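Local atomic coordinates of galactonate dehydratase (Zobellia galactanivorans, PDB entry 5OLC), a protein that belongs to the mandelate racemase/muconate lactonizing enzyme family of the enolase superfamily, pairing a smaller N-terminal domain with a TIM-barrel-type C-terminal domain. Residues F168-M173 / D196-I201; S203-C208 / F227-S232; I273-I278 / D300-T305. All blocks are in the same frame, centred on the assembly; numbering follows the deposited sequence.

Contact 1 of 3, residues F168-M173 / D196-I201; sequences FKATKM and DMRLMI
The methyl end of Met197 lies against the backbone at Phe168 to Ala170, its CE 3.8 Å from Phe168 CB and equally near Thr171 CB. An extended chain, from a CG anti to the backbone N (chi1 -159°), carries the flexible thioether across to the neighbouring strand, where it crosses the Thr171 side chain at roughly a right angle. The strands run parallel and are laced by four backbone hydrogen bonds, beginning with Arg198 N to Lys169 O (3.0 Å) and ending with Met173 N to Met200 O (2.9 Å). On one face, the small Ala170 leaves room for the Arg198 guanidinium, whose NH2 passes 3.7 Å from Ala170 CB while Lys169 O sits over the centre of its plane. On the other face, Met173 and Ile201 lie side by side, CG to CG2 3.9 Å, and Leu199 CD1 rests 3.8 Å from Thr171 CG2; Ile186, Ile189 and Ile193 of helix 179-193 pack against Met173 and Leu199, completing a beta-alpha-beta unit. From the face of Ala170 and Met200, by contrast, cationic ends leave for carboxylates: Arg198 forms a salt bridge with Glu138, and Lys172 with Glu228 and Glu337, which probably offsets their charge.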
ATOM      1  N   PHE A 168     -15.305 -33.438  29.061  1.00 86.63           N
ATOM      2  CA  PHE A 168     -14.950 -32.393  28.096  1.00 85.15           C
ATOM      3  C   PHE A 168     -14.449 -31.110  28.738  1.00 85.88           C
ATOM      4  O   PHE A 168     -15.001 -30.663  29.743  1.00 85.26           O
ATOM      5  CB  PHE A 168     -16.098 -32.101  27.127  1.00 87.11           C
ATOM      6  CG  PHE A 168     -16.367 -33.207  26.140  1.00 89.03           C
ATOM      7  CD1 PHE A 168     -15.684 -33.264  24.927  1.00 91.77           C
ATOM      8  CD2 PHE A 168     -17.309 -34.184  26.411  1.00 92.26           C
ATOM      9  CE1 PHE A 168     -15.931 -34.293  24.009  1.00 94.49           C
ATOM     10  CE2 PHE A 168     -17.563 -35.207  25.492  1.00 93.45           C
ATOM     11  CZ  PHE A 168     -16.873 -35.254  24.296  1.00 92.54           C
ATOM     12  N   LYS A 169     -13.365 -30.556  28.173  1.00 80.35           N
ATOM     13  CA  LYS A 169     -12.686 -29.350  28.655  1.00 79.06           C
ATOM     14  C   LYS A 169     -13.189 -28.085  27.951  1.00 82.71           C
ATOM     15  O   LYS A 169     -12.957 -26.968  28.429  1.00 82.13           O
ATOM     16  CB  LYS A 169     -11.154 -29.492  28.492  1.00 80.43           C
ATOM     17  CG  LYS A 169     -10.546 -30.827  28.970  1.00 80.78           C
ATOM     18  CD  LYS A 169     -10.428 -30.960  30.502  1.00 80.64           C
ATOM     19  CE  LYS A 169      -9.754 -32.244  30.937  1.00 87.44           C
ATOM     20  NZ  LYS A 169     -10.656 -33.430  30.861  1.00 95.65           N
ATOM     21  N   ALA A 170     -13.887 -28.270  26.815  1.00 79.39           N
ATOM     22  CA  ALA A 170     -14.436 -27.199  25.986  1.00 78.89           C
ATOM     23  C   ALA A 170     -15.698 -27.629  25.249  1.00 80.90           C
ATOM     24  O   ALA A 170     -15.854 -28.813  24.930  1.00 79.77           O
ATOM     25  CB  ALA A 170     -13.392 -26.750  24.978  1.00 79.83           C
ATOM     26  N   THR A 171     -16.586 -26.660  24.952  1.00 77.14           N
ATOM     27  CA  THR A 171     -17.821 -26.921  24.210  1.00 77.28           C
ATOM     28  C   THR A 171     -18.158 -25.781  23.240  1.00 80.98           C
ATOM     29  O   THR A 171     -18.033 -24.610  23.601  1.00 80.72           O
ATOM     30  CB  THR A 171     -18.995 -27.300  25.144  1.00 87.24           C
ATOM     31  OG1 THR A 171     -20.133 -27.659  24.359  1.00 85.68           O
ATOM     32  CG2 THR A 171     -19.357 -26.202  26.151  1.00 86.82           C
ATOM     33  N   LYS A 172     -18.581 -26.134  22.006  1.00 77.23           N
ATOM     34  CA  LYS A 172     -18.954 -25.164  20.971  1.00 77.02           C
ATOM     35  C   LYS A 172     -20.465 -25.114  20.751  1.00 82.95           C
ATOM     36  O   LYS A 172     -21.088 -26.102  20.339  1.00 82.75           O
ATOM     37  CB  LYS A 172     -18.205 -25.417  19.654  1.00 78.52           C
ATOM     38  CG  LYS A 172     -18.361 -24.296  18.637  1.00 82.15           C
ATOM     39  CD  LYS A 172     -17.722 -24.648  17.316  1.00 93.00           C
ATOM     40  CE  LYS A 172     -18.672 -25.301  16.343  1.00108.20           C
ATOM     41  NZ  LYS A 172     -17.976 -25.762  15.117  1.00117.73           N
ATOM     42  N   MET A 173     -21.043 -23.941  21.008  1.00 80.88           N
ATOM     43  CA  MET A 173     -22.477 -23.690  20.874  1.00 80.92           C
ATOM     44  C   MET A 173     -22.842 -22.919  19.600  1.00 84.57           C
ATOM     45  O   MET A 173     -22.061 -22.079  19.137  1.00 83.59           O
ATOM     46  CB  MET A 173     -23.026 -23.000  22.132  1.00 83.38           C
ATOM     47  CG  MET A 173     -22.421 -21.641  22.405  1.00 87.34           C
ATOM     48  SD  MET A 173     -23.284 -20.767  23.712  1.00 92.12           S
ATOM     49  CE  MET A 173     -24.909 -20.452  22.898  1.00 89.11           C
ATOM     50  N   ASP A 196     -14.398 -22.818  34.704  1.00 97.61           N
ATOM     51  CA  ASP A 196     -13.315 -23.724  34.334  1.00 96.99           C
ATOM     52  C   ASP A 196     -13.400 -24.300  32.919  1.00 98.44           C
ATOM     53  O   ASP A 196     -12.353 -24.569  32.318  1.00 98.24           O
ATOM     54  CB  ASP A 196     -13.191 -24.847  35.370  1.00 99.39           C
ATOM     55  CG  ASP A 196     -13.002 -24.328  36.778  1.00116.14           C
ATOM     56  OD1 ASP A 196     -12.013 -23.599  37.015  1.00118.51           O
ATOM     57  OD2 ASP A 196     -13.855 -24.628  37.638  1.00123.73           O
ATOM     58  N   MET A 197     -14.615 -24.499  32.387  1.00 92.46           N
ATOM     59  CA  MET A 197     -14.775 -25.070  31.047  1.00 90.99           C
ATOM     60  C   MET A 197     -14.769 -23.984  29.968  1.00 90.24           C
ATOM     61  O   MET A 197     -15.431 -22.955  30.139  1.00 89.99           O
ATOM     62  CB  MET A 197     -16.058 -25.915  30.973  1.00 93.50           C
ATOM     63  CG  MET A 197     -16.053 -26.912  29.849  1.00 97.40           C
ATOM     64  SD  MET A 197     -17.693 -27.610  29.569  1.00101.88           S
ATOM     65  CE  MET A 197     -17.340 -28.726  28.260  1.00 98.42           C
ATOM     66  N   ARG A 198     -14.026 -24.219  28.856  1.00 82.67           N
ATOM     67  CA  ARG A 198     -13.957 -23.292  27.713  1.00 80.36           C
ATOM     68  C   ARG A 198     -15.259 -23.348  26.904  1.00 80.82           C
ATOM     69  O   ARG A 198     -15.882 -24.406  26.800  1.00 80.93           O
ATOM     70  CB  ARG A 198     -12.773 -23.616  26.792  1.00 78.01           C
ATOM     71  CG  ARG A 198     -11.408 -23.237  27.334  1.00 81.11           C
ATOM     72  CD  ARG A 198     -10.286 -23.431  26.308  1.00 82.32           C
ATOM     73  NE  ARG A 198     -10.269 -24.746  25.650  1.00 83.15           N
ATOM     74  CZ  ARG A 198      -9.733 -25.846  26.168  1.00 96.57           C
ATOM     75  NH1 ARG A 198      -9.193 -25.823  27.382  1.00 89.66           N
ATOM     76  NH2 ARG A 198      -9.765 -26.989  25.492  1.00 76.77           N
ATOM     77  N   LEU A 199     -15.654 -22.218  26.320  1.00 73.79           N
ATOM     78  CA  LEU A 199     -16.883 -22.115  25.545  1.00 72.24           C
ATOM     79  C   LEU A 199     -16.663 -21.258  24.287  1.00 72.35           C
ATOM     80  O   LEU A 199     -16.107 -20.163  24.382  1.00 72.18           O
ATOM     81  CB  LEU A 199     -17.994 -21.539  26.457  1.00 72.31           C
ATOM     82  CG  LEU A 199     -19.366 -21.246  25.856  1.00 77.19           C
ATOM     83  CD1 LEU A 199     -20.141 -22.527  25.578  1.00 77.69           C
ATOM     84  CD2 LEU A 199     -20.162 -20.377  26.787  1.00 80.22           C
ATOM     85  N   MET A 200     -17.093 -21.768  23.113  1.00 65.47           N
ATOM     86  CA  MET A 200     -16.964 -21.083  21.815  1.00 63.62           C
ATOM     87  C   MET A 200     -18.337 -20.897  21.157  1.00 67.98           C
ATOM     88  O   MET A 200     -19.206 -21.749  21.329  1.00 67.88           O
ATOM     89  CB  MET A 200     -16.037 -21.855  20.856  1.00 64.83           C
ATOM     90  CG  MET A 200     -14.622 -22.037  21.361  1.00 66.98           C
ATOM     91  SD  MET A 200     -14.399 -23.457  22.467  1.00 69.62           S
ATOM     92  CE  MET A 200     -14.437 -24.741  21.337  1.00 65.65           C
ATOM     93  N   ILE A 201     -18.515 -19.805  20.387  1.00 64.88           N
ATOM     94  CA  ILE A 201     -19.766 -19.493  19.687  1.00 65.37           C
ATOM     95  C   ILE A 201     -19.600 -19.611  18.152  1.00 72.28           C
ATOM     96  O   ILE A 201     -18.567 -19.215  17.610  1.00 71.89           O
ATOM     97  CB  ILE A 201     -20.380 -18.132  20.133  1.00 68.28           C
ATOM     98  CG1 ILE A 201     -19.403 -16.953  19.938  1.00 68.47           C
ATOM     99  CG2 ILE A 201     -20.842 -18.218  21.586  1.00 69.27           C
ATOM    100  CD1 ILE A 201     -20.037 -15.578  19.800  1.00 71.66           C
TER

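Contact 2 of 3, residues S203-C208 / F227-S232; sequences SNHAYC and FEEPVS
Ser203 lays its CB against the edge of the Phe227 ring, 3.6 Å from CE1, while Pro230 CB stands over one face of the same ring. A small residue suits this place, since the backbone passes close by: Ser203 N donates to Glu228 O at 3.2 Å. The next rung, His205 N to Glu229 O (3.0 Å), carries the pairing past strand 224-228 into the loops. There the side chains of His205 and Glu229 run alongside each other, imidazole and carboxylate planes perpendicular. Glu229 OE1 comes to the ring edge, 2.9 Å from ND1, but the bond is weak, bent to 122° at the hydrogen. His205 NE2 also bonds Asp95 of the second subunit, and Glu229 OE2 accepts from Gly253 N, so this imidazole joins the loop to the subunit interface. Farther along, Val231 CA points its hydrogen at Tyr207 O (3.4 Å), and Tyr207 OH bonds Asp182. The patch spans the last residues of strand 224-228 and the loops after it and strand 198-202, neighbouring parallel strands of the TIM-type barrel, at their C-terminal ends; Phe227 and Tyr207 pack on Leu215 of helix 209-219, Pro230 and Val231 on Tyr239 of helix 236-245.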
ATOM      1  N   SER A 203     -21.687 -18.738  14.590  1.00 75.41           N
ATOM      2  CA  SER A 203     -22.772 -18.032  13.914  1.00 75.95           C
ATOM      3  C   SER A 203     -23.305 -18.776  12.704  1.00 82.47           C
ATOM      4  O   SER A 203     -24.519 -18.815  12.515  1.00 82.16           O
ATOM      5  CB  SER A 203     -22.321 -16.633  13.503  1.00 79.03           C
ATOM      6  OG  SER A 203     -23.192 -16.042  12.551  1.00 86.93           O
ATOM      7  N   ASN A 204     -22.399 -19.353  11.883  1.00 81.42           N
ATOM      8  CA  ASN A 204     -22.666 -20.017  10.598  1.00 82.58           C
ATOM      9  C   ASN A 204     -23.040 -18.923   9.607  1.00 89.02           C
ATOM     10  O   ASN A 204     -24.079 -19.012   8.945  1.00 88.86           O
ATOM     11  CB  ASN A 204     -23.766 -21.103  10.666  1.00 85.32           C
ATOM     12  CG  ASN A 204     -23.673 -22.034  11.843  1.00118.60           C
ATOM     13  OD1 ASN A 204     -24.548 -22.058  12.725  1.00114.35           O
ATOM     14  ND2 ASN A 204     -22.619 -22.841  11.866  1.00111.20           N
ATOM     15  N   HIS A 205     -22.195 -17.854   9.543  1.00 87.53           N
ATOM     16  CA  HIS A 205     -22.328 -16.643   8.700  1.00 88.18           C
ATOM     17  C   HIS A 205     -23.767 -16.050   8.705  1.00 93.00           C
ATOM     18  O   HIS A 205     -24.159 -15.345   7.766  1.00 93.08           O
ATOM     19  CB  HIS A 205     -21.794 -16.859   7.261  1.00 89.05           C
ATOM     20  CG  HIS A 205     -21.755 -18.286   6.826  1.00 92.47           C
ATOM     21  ND1 HIS A 205     -20.704 -19.111   7.176  1.00 94.36           N
ATOM     22  CD2 HIS A 205     -22.675 -19.006   6.150  1.00 94.36           C
ATOM     23  CE1 HIS A 205     -21.004 -20.299   6.681  1.00 93.99           C
ATOM     24  NE2 HIS A 205     -22.179 -20.283   6.051  1.00 94.33           N
ATOM     25  N   ALA A 206     -24.524 -16.314   9.803  1.00 88.94           N
ATOM     26  CA  ALA A 206     -25.895 -15.860  10.044  1.00 87.89           C
ATOM     27  C   ALA A 206     -25.933 -14.400  10.528  1.00 89.97           C
ATOM     28  O   ALA A 206     -27.015 -13.867  10.795  1.00 90.34           O
ATOM     29  CB  ALA A 206     -26.572 -16.773  11.053  1.00 88.45           C
ATOM     30  N   TYR A 207     -24.761 -13.751  10.611  1.00 84.12           N
ATOM     31  CA  TYR A 207     -24.648 -12.365  11.037  1.00 83.21           C
ATOM     32  C   TYR A 207     -23.814 -11.506  10.095  1.00 87.01           C
ATOM     33  O   TYR A 207     -22.971 -12.017   9.356  1.00 86.44           O
ATOM     34  CB  TYR A 207     -24.107 -12.275  12.472  1.00 83.75           C
ATOM     35  CG  TYR A 207     -25.090 -12.717  13.532  1.00 84.53           C
ATOM     36  CD1 TYR A 207     -26.245 -11.989  13.785  1.00 86.53           C
ATOM     37  CD2 TYR A 207     -24.833 -13.829  14.326  1.00 85.22           C
ATOM     38  CE1 TYR A 207     -27.139 -12.374  14.780  1.00 87.66           C
ATOM     39  CE2 TYR A 207     -25.714 -14.218  15.334  1.00 86.09           C
ATOM     40  CZ  TYR A 207     -26.869 -13.491  15.551  1.00 93.40           C
ATOM     41  OH  TYR A 207     -27.756 -13.875  16.519  1.00 93.56           O
ATOM     42  N   CYS A 208     -24.083 -10.192  10.116  1.00 83.99           N
ATOM     43  CA  CYS A 208     -23.386  -9.165   9.346  1.00 84.29           C
ATOM     44  C   CYS A 208     -22.454  -8.454  10.316  1.00 88.22           C
ATOM     45  O   CYS A 208     -22.624  -8.600  11.527  1.00 87.54           O
ATOM     46  CB  CYS A 208     -24.379  -8.192   8.710  1.00 84.94           C
ATOM     47  SG  CYS A 208     -25.747  -8.992   7.825  1.00 89.13           S
ATOM     48  N   PHE A 227     -14.903 -17.048  18.201  1.00 67.33           N
ATOM     49  CA  PHE A 227     -16.104 -16.817  17.421  1.00 66.94           C
ATOM     50  C   PHE A 227     -15.882 -17.408  16.024  1.00 69.60           C
ATOM     51  O   PHE A 227     -15.074 -16.900  15.240  1.00 67.85           O
ATOM     52  CB  PHE A 227     -16.465 -15.316  17.387  1.00 69.17           C
ATOM     53  CG  PHE A 227     -17.843 -14.930  16.875  1.00 71.30           C
ATOM     54  CD1 PHE A 227     -18.745 -15.900  16.443  1.00 74.79           C
ATOM     55  CD2 PHE A 227     -18.229 -13.593  16.811  1.00 73.72           C
ATOM     56  CE1 PHE A 227     -20.000 -15.543  15.962  1.00 75.86           C
ATOM     57  CE2 PHE A 227     -19.495 -13.236  16.336  1.00 76.62           C
ATOM     58  CZ  PHE A 227     -20.367 -14.213  15.908  1.00 74.87           C
ATOM     59  N   GLU A 228     -16.591 -18.523  15.751  1.00 66.76           N
ATOM     60  CA  GLU A 228     -16.539 -19.287  14.506  1.00 66.81           C
ATOM     61  C   GLU A 228     -17.498 -18.742  13.463  1.00 70.04           C
ATOM     62  O   GLU A 228     -18.652 -18.441  13.776  1.00 68.76           O
ATOM     63  CB  GLU A 228     -16.792 -20.782  14.768  1.00 68.47           C
ATOM     64  CG  GLU A 228     -16.141 -21.689  13.737  1.00 81.13           C
ATOM     65  CD  GLU A 228     -16.340 -23.176  13.956  1.00104.77           C
ATOM     66  OE1 GLU A 228     -15.803 -23.706  14.954  1.00 93.32           O
ATOM     67  OE2 GLU A 228     -16.995 -23.822  13.106  1.00103.06           O
ATOM     68  N   GLU A 229     -16.993 -18.613  12.219  1.00 67.53           N
ATOM     69  CA  GLU A 229     -17.693 -18.092  11.040  1.00 68.01           C
ATOM     70  C   GLU A 229     -18.638 -16.887  11.395  1.00 72.62           C
ATOM     71  O   GLU A 229     -19.854 -16.988  11.201  1.00 73.06           O
ATOM     72  CB  GLU A 229     -18.412 -19.245  10.300  1.00 69.48           C
ATOM     73  CG  GLU A 229     -17.472 -20.217   9.602  1.00 81.61           C
ATOM     74  CD  GLU A 229     -17.013 -19.836   8.205  1.00104.24           C
ATOM     75  OE1 GLU A 229     -17.861 -19.811   7.283  1.00 98.10           O
ATOM     76  OE2 GLU A 229     -15.790 -19.645   8.013  1.00 94.77           O
ATOM     77  N   PRO A 230     -18.105 -15.771  11.971  1.00 68.76           N
ATOM     78  CA  PRO A 230     -18.985 -14.656  12.390  1.00 68.56           C
ATOM     79  C   PRO A 230     -19.746 -13.922  11.284  1.00 72.67           C
ATOM     80  O   PRO A 230     -20.868 -13.481  11.519  1.00 72.88           O
ATOM     81  CB  PRO A 230     -18.027 -13.717  13.113  1.00 69.95           C
ATOM     82  CG  PRO A 230     -16.697 -14.008  12.517  1.00 73.97           C
ATOM     83  CD  PRO A 230     -16.700 -15.478  12.316  1.00 69.75           C
ATOM     84  N   VAL A 231     -19.123 -13.747  10.109  1.00 68.97           N
ATOM     85  CA  VAL A 231     -19.734 -13.098   8.944  1.00 69.06           C
ATOM     86  C   VAL A 231     -19.566 -14.005   7.709  1.00 73.80           C
ATOM     87  O   VAL A 231     -19.022 -15.108   7.830  1.00 74.61           O
ATOM     88  CB  VAL A 231     -19.244 -11.641   8.689  1.00 73.26           C
ATOM     89  CG1 VAL A 231     -19.575 -10.713   9.860  1.00 73.08           C
ATOM     90  CG2 VAL A 231     -17.756 -11.592   8.337  1.00 73.04           C
ATOM     91  N   SER A 232     -20.035 -13.546   6.534  1.00 69.38           N
ATOM     92  CA  SER A 232     -19.935 -14.260   5.262  1.00 68.44           C
ATOM     93  C   SER A 232     -18.461 -14.626   4.947  1.00 71.96           C
ATOM     94  O   SER A 232     -17.590 -13.753   5.090  1.00 72.35           O
ATOM     95  CB  SER A 232     -20.505 -13.392   4.144  1.00 72.02           C
ATOM     96  OG  SER A 232     -20.246 -13.924   2.855  1.00 83.29           O
TER

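Contact 3 of 3, residues I273-I278 / D300-T305; sequences IAQPDI and DLVPHT
Ile273, on strand 273-274, and Val302, just past the paired strand 300-301, stand side by side with their CG2 methyls 3.7 Å apart; the two strands are parallel neighbours in the TIM-type barrel, joined in the chain largely by helix 283-296. Beta-branched side chains suit such extended backbone, being stiff and bulky close to the strand. Two backbone bonds hold the pair in register: Ala274 N to Asp300 O (2.8 Å) and Val302 N to Ala274 O. On the side bearing Ala274 and Leu301, the leucine CD2 crosses obliquely onto Pro276, meeting CD at 3.7 Å, and helix 283-296 backs both through Ile290 and Ala294. Past the strands, Pro276 and Pro303 have no N-H to donate, yet Pro276 O still accepts from His304 N (3.0 Å), which lies well above the carbonyl plane. Ile278 CD1 is set beside the ring of Pro303, near CB.

The polar counterpart is His304 with Asp277. Both have CG anti to the backbone N, the histidine at chi1 179°, and this brings ring and carboxylate together with their planes 57° apart. Asp277 is also the N-cap of the following helix, its OD1 making a weak bond to Cys279 N, while Tyr57 packs edge-to-face with His304. Carboxylate and imidazole thus sit just beyond the strand ends, the side of the barrel on which enolase-superfamily active sites lie. Asp300 instead reaches Lys210 of the third subunit in a salt bridge. Between the pair, His304 ND1 donates to Asp277 OD2 at 2.8 Å; OD2 receives it on its anti lone pair, the bond bent to 134° at the hydrogen and OD2 lying out of the ring plane.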
ATOM      1  N   ILE A 273      -7.645 -18.179  14.130  1.00 50.52           N
ATOM      2  CA  ILE A 273      -7.667 -19.646  13.947  1.00 50.44           C
ATOM      3  C   ILE A 273      -8.231 -19.984  12.575  1.00 55.13           C
ATOM      4  O   ILE A 273      -9.348 -19.564  12.262  1.00 53.97           O
ATOM      5  CB  ILE A 273      -8.528 -20.367  15.033  1.00 53.32           C
ATOM      6  CG1 ILE A 273      -8.135 -19.996  16.467  1.00 53.83           C
ATOM      7  CG2 ILE A 273      -8.520 -21.869  14.836  1.00 53.94           C
ATOM      8  CD1 ILE A 273      -9.189 -19.321  17.190  1.00 64.66           C
ATOM      9  N   ALA A 274      -7.497 -20.787  11.784  1.00 53.67           N
ATOM     10  CA  ALA A 274      -7.944 -21.239  10.463  1.00 54.09           C
ATOM     11  C   ALA A 274      -8.588 -22.614  10.623  1.00 57.92           C
ATOM     12  O   ALA A 274      -7.998 -23.486  11.261  1.00 57.90           O
ATOM     13  CB  ALA A 274      -6.768 -21.314   9.507  1.00 55.00           C
ATOM     14  N   GLN A 275      -9.806 -22.806  10.082  1.00 53.99           N
ATOM     15  CA  GLN A 275     -10.525 -24.061  10.257  1.00 53.29           C
ATOM     16  C   GLN A 275     -10.816 -24.786   8.937  1.00 60.38           C
ATOM     17  O   GLN A 275     -11.987 -24.896   8.566  1.00 60.13           O
ATOM     18  CB  GLN A 275     -11.811 -23.856  11.101  1.00 53.61           C
ATOM     19  CG  GLN A 275     -11.536 -23.323  12.502  1.00 46.40           C
ATOM     20  CD  GLN A 275     -12.572 -23.655  13.545  1.00 63.92           C
ATOM     21  OE1 GLN A 275     -12.980 -22.794  14.328  1.00 53.32           O
ATOM     22  NE2 GLN A 275     -12.936 -24.926  13.665  1.00 64.44           N
ATOM     23  N   PRO A 276      -9.801 -25.342   8.222  1.00 59.86           N
ATOM     24  CA  PRO A 276     -10.121 -26.098   6.991  1.00 60.43           C
ATOM     25  C   PRO A 276     -10.721 -27.469   7.311  1.00 66.84           C
ATOM     26  O   PRO A 276     -10.314 -28.101   8.291  1.00 67.91           O
ATOM     27  CB  PRO A 276      -8.766 -26.257   6.278  1.00 61.50           C
ATOM     28  CG  PRO A 276      -7.742 -25.742   7.209  1.00 66.09           C
ATOM     29  CD  PRO A 276      -8.356 -25.379   8.516  1.00 61.67           C
ATOM     30  N   ASP A 277     -11.691 -27.926   6.506  1.00 62.62           N
ATOM     31  CA  ASP A 277     -12.245 -29.262   6.691  1.00 62.54           C
ATOM     32  C   ASP A 277     -11.466 -30.165   5.737  1.00 64.65           C
ATOM     33  O   ASP A 277     -11.401 -29.885   4.532  1.00 63.99           O
ATOM     34  CB  ASP A 277     -13.758 -29.306   6.402  1.00 65.02           C
ATOM     35  CG  ASP A 277     -14.444 -30.600   6.829  1.00 77.17           C
ATOM     36  OD1 ASP A 277     -14.120 -31.670   6.251  1.00 76.72           O
ATOM     37  OD2 ASP A 277     -15.330 -30.539   7.715  1.00 83.66           O
ATOM     38  N   ILE A 278     -10.841 -31.225   6.281  1.00 60.04           N
ATOM     39  CA  ILE A 278     -10.007 -32.157   5.508  1.00 59.32           C
ATOM     40  C   ILE A 278     -10.774 -32.711   4.315  1.00 63.39           C
ATOM     41  O   ILE A 278     -10.276 -32.649   3.197  1.00 63.34           O
ATOM     42  CB  ILE A 278      -9.368 -33.253   6.413  1.00 62.27           C
ATOM     43  CG1 ILE A 278      -8.376 -32.619   7.436  1.00 63.12           C
ATOM     44  CG2 ILE A 278      -8.659 -34.319   5.593  1.00 61.88           C
ATOM     45  CD1 ILE A 278      -8.530 -33.056   8.868  1.00 67.35           C
ATOM     46  N   ASP A 300      -2.953 -20.088  13.960  1.00 56.47           N
ATOM     47  CA  ASP A 300      -3.333 -21.400  14.504  1.00 55.71           C
ATOM     48  C   ASP A 300      -4.248 -22.134  13.535  1.00 56.18           C
ATOM     49  O   ASP A 300      -4.968 -21.497  12.760  1.00 55.11           O
ATOM     50  CB  ASP A 300      -4.078 -21.258  15.846  1.00 58.28           C
ATOM     51  CG  ASP A 300      -3.404 -20.390  16.878  1.00 77.82           C
ATOM     52  OD1 ASP A 300      -3.349 -19.153  16.669  1.00 80.71           O
ATOM     53  OD2 ASP A 300      -3.005 -20.930  17.936  1.00 86.16           O
ATOM     54  N   LEU A 301      -4.233 -23.478  13.608  1.00 51.41           N
ATOM     55  CA  LEU A 301      -5.066 -24.375  12.802  1.00 49.98           C
ATOM     56  C   LEU A 301      -5.789 -25.361  13.688  1.00 52.94           C
ATOM     57  O   LEU A 301      -5.156 -26.127  14.418  1.00 52.13           O
ATOM     58  CB  LEU A 301      -4.243 -25.151  11.757  1.00 49.24           C
ATOM     59  CG  LEU A 301      -4.977 -25.522  10.486  1.00 53.14           C
ATOM     60  CD1 LEU A 301      -4.018 -25.541   9.312  1.00 53.36           C
ATOM     61  CD2 LEU A 301      -5.715 -26.838  10.632  1.00 54.41           C
ATOM     62  N   VAL A 302      -7.118 -25.338  13.623  1.00 49.26           N
ATOM     63  CA  VAL A 302      -7.992 -26.285  14.306  1.00 49.41           C
ATOM     64  C   VAL A 302      -8.871 -26.713  13.154  1.00 56.27           C
ATOM     65  O   VAL A 302      -9.562 -25.849  12.623  1.00 58.01           O
ATOM     66  CB  VAL A 302      -8.823 -25.679  15.477  1.00 52.11           C
ATOM     67  CG1 VAL A 302      -9.743 -26.741  16.095  1.00 51.84           C
ATOM     68  CG2 VAL A 302      -7.928 -25.043  16.540  1.00 51.17           C
ATOM     69  N   PRO A 303      -8.804 -27.958  12.645  1.00 52.87           N
ATOM     70  CA  PRO A 303      -9.639 -28.294  11.487  1.00 53.20           C
ATOM     71  C   PRO A 303     -11.135 -28.370  11.792  1.00 62.55           C
ATOM     72  O   PRO A 303     -11.543 -28.473  12.957  1.00 62.69           O
ATOM     73  CB  PRO A 303      -9.051 -29.620  11.003  1.00 54.38           C
ATOM     74  CG  PRO A 303      -8.476 -30.236  12.201  1.00 58.15           C
ATOM     75  CD  PRO A 303      -8.010 -29.120  13.094  1.00 54.08           C
ATOM     76  N   HIS A 304     -11.950 -28.265  10.742  1.00 63.49           N
ATOM     77  CA  HIS A 304     -13.393 -28.394  10.864  1.00 65.63           C
ATOM     78  C   HIS A 304     -13.704 -29.876  10.614  1.00 71.48           C
ATOM     79  O   HIS A 304     -13.145 -30.460   9.674  1.00 71.26           O
ATOM     80  CB  HIS A 304     -14.104 -27.489   9.841  1.00 67.25           C
ATOM     81  CG  HIS A 304     -15.605 -27.570   9.889  1.00 71.48           C
ATOM     82  ND1 HIS A 304     -16.332 -28.228   8.898  1.00 73.54           N
ATOM     83  CD2 HIS A 304     -16.469 -27.069  10.805  1.00 73.66           C
ATOM     84  CE1 HIS A 304     -17.604 -28.113   9.251  1.00 73.26           C
ATOM     85  NE2 HIS A 304     -17.738 -27.428  10.392  1.00 73.56           N
ATOM     86  N   THR A 305     -14.525 -30.502  11.498  1.00 69.10           N
ATOM     87  CA  THR A 305     -14.930 -31.914  11.374  1.00 69.67           C
ATOM     88  C   THR A 305     -16.404 -32.102  11.701  1.00 76.41           C
ATOM     89  O   THR A 305     -16.825 -31.830  12.829  1.00 76.05           O
ATOM     90  CB  THR A 305     -14.030 -32.910  12.149  1.00 73.56           C
ATOM     91  OG1 THR A 305     -13.064 -32.234  12.963  1.00 76.63           O
ATOM     92  CG2 THR A 305     -13.347 -33.898  11.230  1.00 67.90           C
TER

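The three contacts follow one another along the chain, each closing before the next opens, and all reach the same curled sheet of the barrel domain. Contacts 1 and 2 have centres about 18 Å apart but lie on adjacent strands, 198-202 for contact 1 and 224-228 for contact 2, where Ile201 O and Glu228 N lie 2.8 Å apart, a probable hydrogen bond. Strand 250-252 then separates 224-228 from 273-274, placing contact 3 about 15 Å from contact 2 and 17 Å from contact 1, centre to centre. Contacts 2 and 3 nevertheless meet inside the curve, where Glu228 OE2 comes within 4.0 Å of His304 CD2. Successive beta-alpha steps thus bring residues distant in sequence together around the barrel interior.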